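Local coordinates for protein kallikrein-10 (Homo sapiens, PDB 5LPE) that is a secreted, zymogen-like serine peptidase of the kallikrein subfamily that is inhibited by zinc and has a tumor-suppressor role in breast and prostate cancer, at residues 170-175 and 217-222. Residues are numbered along the deposited sequence; the frame is centred on the assembly and turned at random.
Sequences NMICAG and YTQICK
Ile172 and Tyr217 form an antiparallel hydrogen-bonded pair between strands 171-176 and 215-219. Tyr217 N donates to Ile172 O at 2.9 Å, while Ile172 N donates to Tyr217 O at 3.0 Å. The same Tyr217 O also receives a CA-H contact from Met171 CA, 3.2 Å away. Two residues along, past the non-hydrogen-bonded pair Met171 and Thr218, Gln219 N donates to Asn170 O, although the position of that oxygen is less certain.

On the face shared by Ile172 and Tyr217, Ile172 CG1 packs against Tyr217 CB at 3.8 Å. With CG1 held between the backbone N and the carbonyl carbon (chi1 48°), CG2 is left for the second neighbour: it lies 3.6 Å from Gln219 CG, the two side chains crossing at about a right angle. Replacing Gln219 with glycine would probably strip Ile172 CG2 of this aliphatic cover and open a gap beside it. Two residues past Ile172 on its strand, Ala174 CB meets the Tyr217 ring obliquely, 3.6 Å from CE1.

Leu191 touches Ile172, Ala174 and Tyr217, and Ile151 adds to the packing around Ala174 and Tyr217, so the pair forms part of the interior of the second six-stranded barrel of the trypsin fold. Thr218 points away from strand 171-176, toward the region of Asp95, which by similarity belongs to the charge relay system and here also binds zinc. The contact thus combines backbone pairing with an apolar face, and a weak hydrogen bond from Thr218 OG1 links this strand to the backbone O of Asp95, at the zinc site.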
ATOM      1  N   ASN A 170      -3.692  -2.029  15.180  1.00 35.53           N
ATOM      2  CA  ASN A 170      -2.632  -1.664  14.255  1.00 30.47           C
ATOM      3  C   ASN A 170      -3.162  -1.530  12.829  1.00 34.73           C
ATOM      4  O   ASN A 170      -2.375  -1.312  11.893  1.00 32.28           O
ATOM      5  CB  ASN A 170      -1.459  -2.647  14.381  1.00 29.31           C
ATOM      6  CG  ASN A 170      -0.664  -2.424  15.651  1.00 27.42           C
ATOM      7  OD1 ASN A 170      -0.565  -1.309  16.114  1.00 27.81           O
ATOM      8  ND2 ASN A 170      -0.036  -3.464  16.172  1.00 36.96           N
ATOM      9  N   MET A 171      -4.485  -1.650  12.663  1.00 35.95           N
ATOM     10  CA  MET A 171      -5.156  -1.587  11.379  1.00 34.57           C
ATOM     11  C   MET A 171      -5.972  -0.318  11.300  1.00 28.90           C
ATOM     12  O   MET A 171      -6.291   0.288  12.323  1.00 28.02           O
ATOM     13  CB  MET A 171      -6.066  -2.770  11.213  1.00 40.58           C
ATOM     14  CG  MET A 171      -5.573  -4.045  11.893  1.00 44.67           C
ATOM     15  SD  MET A 171      -4.712  -5.144  10.738  1.00 73.77           S
ATOM     16  CE  MET A 171      -3.005  -4.615  10.767  1.00 50.45           C
ATOM     17  N   ILE A 172      -6.222   0.103  10.064  1.00 26.57           N
ATOM     18  CA  ILE A 172      -7.268   1.053   9.747  1.00 23.88           C
ATOM     19  C   ILE A 172      -8.133   0.407   8.680  1.00 24.26           C
ATOM     20  O   ILE A 172      -7.619  -0.221   7.751  1.00 28.67           O
ATOM     21  CB  ILE A 172      -6.681   2.402   9.309  1.00 24.68           C
ATOM     22  CG1 ILE A 172      -5.606   2.161   8.286  1.00 24.39           C
ATOM     23  CG2 ILE A 172      -6.005   3.059  10.499  1.00 28.14           C
ATOM     24  CD1 ILE A 172      -5.084   3.415   7.697  1.00 26.05           C
ATOM     25  N   CYS A 173      -9.440   0.454   8.886  1.00 24.48           N
ATOM     26  CA  CYS A 173     -10.410   0.020   7.901  1.00 23.86           C
ATOM     27  C   CYS A 173     -10.863   1.216   7.090  1.00 23.72           C
ATOM     28  O   CYS A 173     -11.271   2.232   7.657  1.00 24.83           O
ATOM     29  CB  CYS A 173     -11.592  -0.644   8.590  1.00 37.09           C
ATOM     30  SG  CYS A 173     -11.111  -2.304   9.016  1.00 63.30           S
ATOM     31  N   ALA A 174     -10.764   1.110   5.779  1.00 22.13           N
ATOM     32  CA  ALA A 174     -11.012   2.229   4.883  1.00 18.89           C
ATOM     33  C   ALA A 174     -12.330   1.989   4.165  1.00 24.25           C
ATOM     34  O   ALA A 174     -12.443   1.058   3.368  1.00 27.14           O
ATOM     35  CB  ALA A 174      -9.871   2.368   3.891  1.00 20.99           C
ATOM     36  N   GLY A 175     -13.344   2.793   4.477  1.00 29.20           N
ATOM     37  CA  GLY A 175     -14.606   2.694   3.765  1.00 28.60           C
ATOM     38  C   GLY A 175     -14.515   3.326   2.392  1.00 28.46           C
ATOM     39  O   GLY A 175     -14.127   4.489   2.256  1.00 35.63           O
ATOM     40  N   TYR A 217      -6.250  -2.148   6.125  1.00 19.83           N
ATOM     41  CA  TYR A 217      -4.919  -1.642   5.848  1.00 18.08           C
ATOM     42  C   TYR A 217      -4.070  -1.713   7.108  1.00 22.47           C
ATOM     43  O   TYR A 217      -4.577  -1.577   8.230  1.00 26.50           O
ATOM     44  CB  TYR A 217      -4.970  -0.202   5.358  1.00 18.22           C
ATOM     45  CG  TYR A 217      -5.550  -0.034   3.980  1.00 18.58           C
ATOM     46  CD1 TYR A 217      -6.927  -0.046   3.770  1.00 15.79           C
ATOM     47  CD2 TYR A 217      -4.719   0.190   2.886  1.00 21.21           C
ATOM     48  CE1 TYR A 217      -7.455   0.123   2.501  1.00 18.26           C
ATOM     49  CE2 TYR A 217      -5.235   0.367   1.602  1.00 21.40           C
ATOM     50  CZ  TYR A 217      -6.608   0.333   1.412  1.00 24.50           C
ATOM     51  OH  TYR A 217      -7.131   0.499   0.132  1.00 26.13           O
ATOM     52  N   THR A 218      -2.774  -1.936   6.923  1.00 17.98           N
ATOM     53  CA  THR A 218      -1.862  -1.838   8.047  1.00 21.19           C
ATOM     54  C   THR A 218      -1.697  -0.368   8.415  1.00 24.38           C
ATOM     55  O   THR A 218      -1.499   0.476   7.542  1.00 25.87           O
ATOM     56  CB  THR A 218      -0.515  -2.471   7.708  1.00 21.33           C
ATOM     57  OG1 THR A 218      -0.719  -3.817   7.262  1.00 24.05           O
ATOM     58  CG2 THR A 218       0.389  -2.487   8.950  1.00 20.69           C
ATOM     59  N   GLN A 219      -1.797  -0.044   9.701  1.00 23.92           N
ATOM     60  CA  GLN A 219      -1.707   1.350  10.110  1.00 20.00           C
ATOM     61  C   GLN A 219      -0.229   1.709  10.227  1.00 24.45           C
ATOM     62  O   GLN A 219       0.460   1.241  11.135  1.00 23.99           O
ATOM     63  CB  GLN A 219      -2.442   1.536  11.430  1.00 22.14           C
ATOM     64  CG  GLN A 219      -2.663   2.946  11.871  1.00 31.12           C
ATOM     65  CD  GLN A 219      -3.446   2.988  13.157  1.00 28.13           C
ATOM     66  OE1 GLN A 219      -3.512   1.999  13.884  1.00 27.24           O
ATOM     67  NE2 GLN A 219      -4.041   4.131  13.444  1.00 26.49           N
ATOM     68  N   ILE A 220       0.249   2.581   9.338  1.00 25.33           N
ATOM     69  CA  ILE A 220       1.691   2.749   9.137  1.00 21.04           C
ATOM     70  C   ILE A 220       2.315   3.651  10.209  1.00 22.52           C
ATOM     71  O   ILE A 220       3.510   3.533  10.494  1.00 22.69           O
ATOM     72  CB  ILE A 220       1.952   3.263   7.703  1.00 17.96           C
ATOM     73  CG1 ILE A 220       1.365   2.293   6.667  1.00 22.26           C
ATOM     74  CG2 ILE A 220       3.426   3.404   7.401  1.00 15.07           C
ATOM     75  CD1 ILE A 220       1.939   0.865   6.688  1.00 18.91           C
ATOM     76  N   CYS A 221       1.532   4.553  10.818  1.00 25.24           N
ATOM     77  CA  CYS A 221       1.972   5.421  11.912  1.00 22.21           C
ATOM     78  C   CYS A 221       2.281   4.660  13.190  1.00 29.24           C
ATOM     79  O   CYS A 221       2.757   5.281  14.147  1.00 33.04           O
ATOM     80  CB  CYS A 221       0.907   6.461  12.245  1.00 26.98           C
ATOM     81  SG  CYS A 221      -0.584   5.727  12.995  1.00 39.07           S
ATOM     82  N   LYS A 222       1.961   3.364  13.255  1.00 25.99           N
ATOM     83  CA  LYS A 222       2.366   2.509  14.363  1.00 24.90           C
ATOM     84  C   LYS A 222       3.668   1.768  14.107  1.00 24.72           C
ATOM     85  O   LYS A 222       4.177   1.118  15.025  1.00 27.62           O
ATOM     86  CB  LYS A 222       1.279   1.467  14.668  1.00 28.87           C
ATOM     87  CG  LYS A 222      -0.147   2.015  14.716  1.00 32.13           C
ATOM     88  CD  LYS A 222      -0.273   3.114  15.748  1.00 34.84           C
ATOM     89  CE  LYS A 222      -1.662   3.156  16.333  1.00 35.94           C
ATOM     90  NZ  LYS A 222      -1.703   4.233  17.354  1.00 48.84           N
TER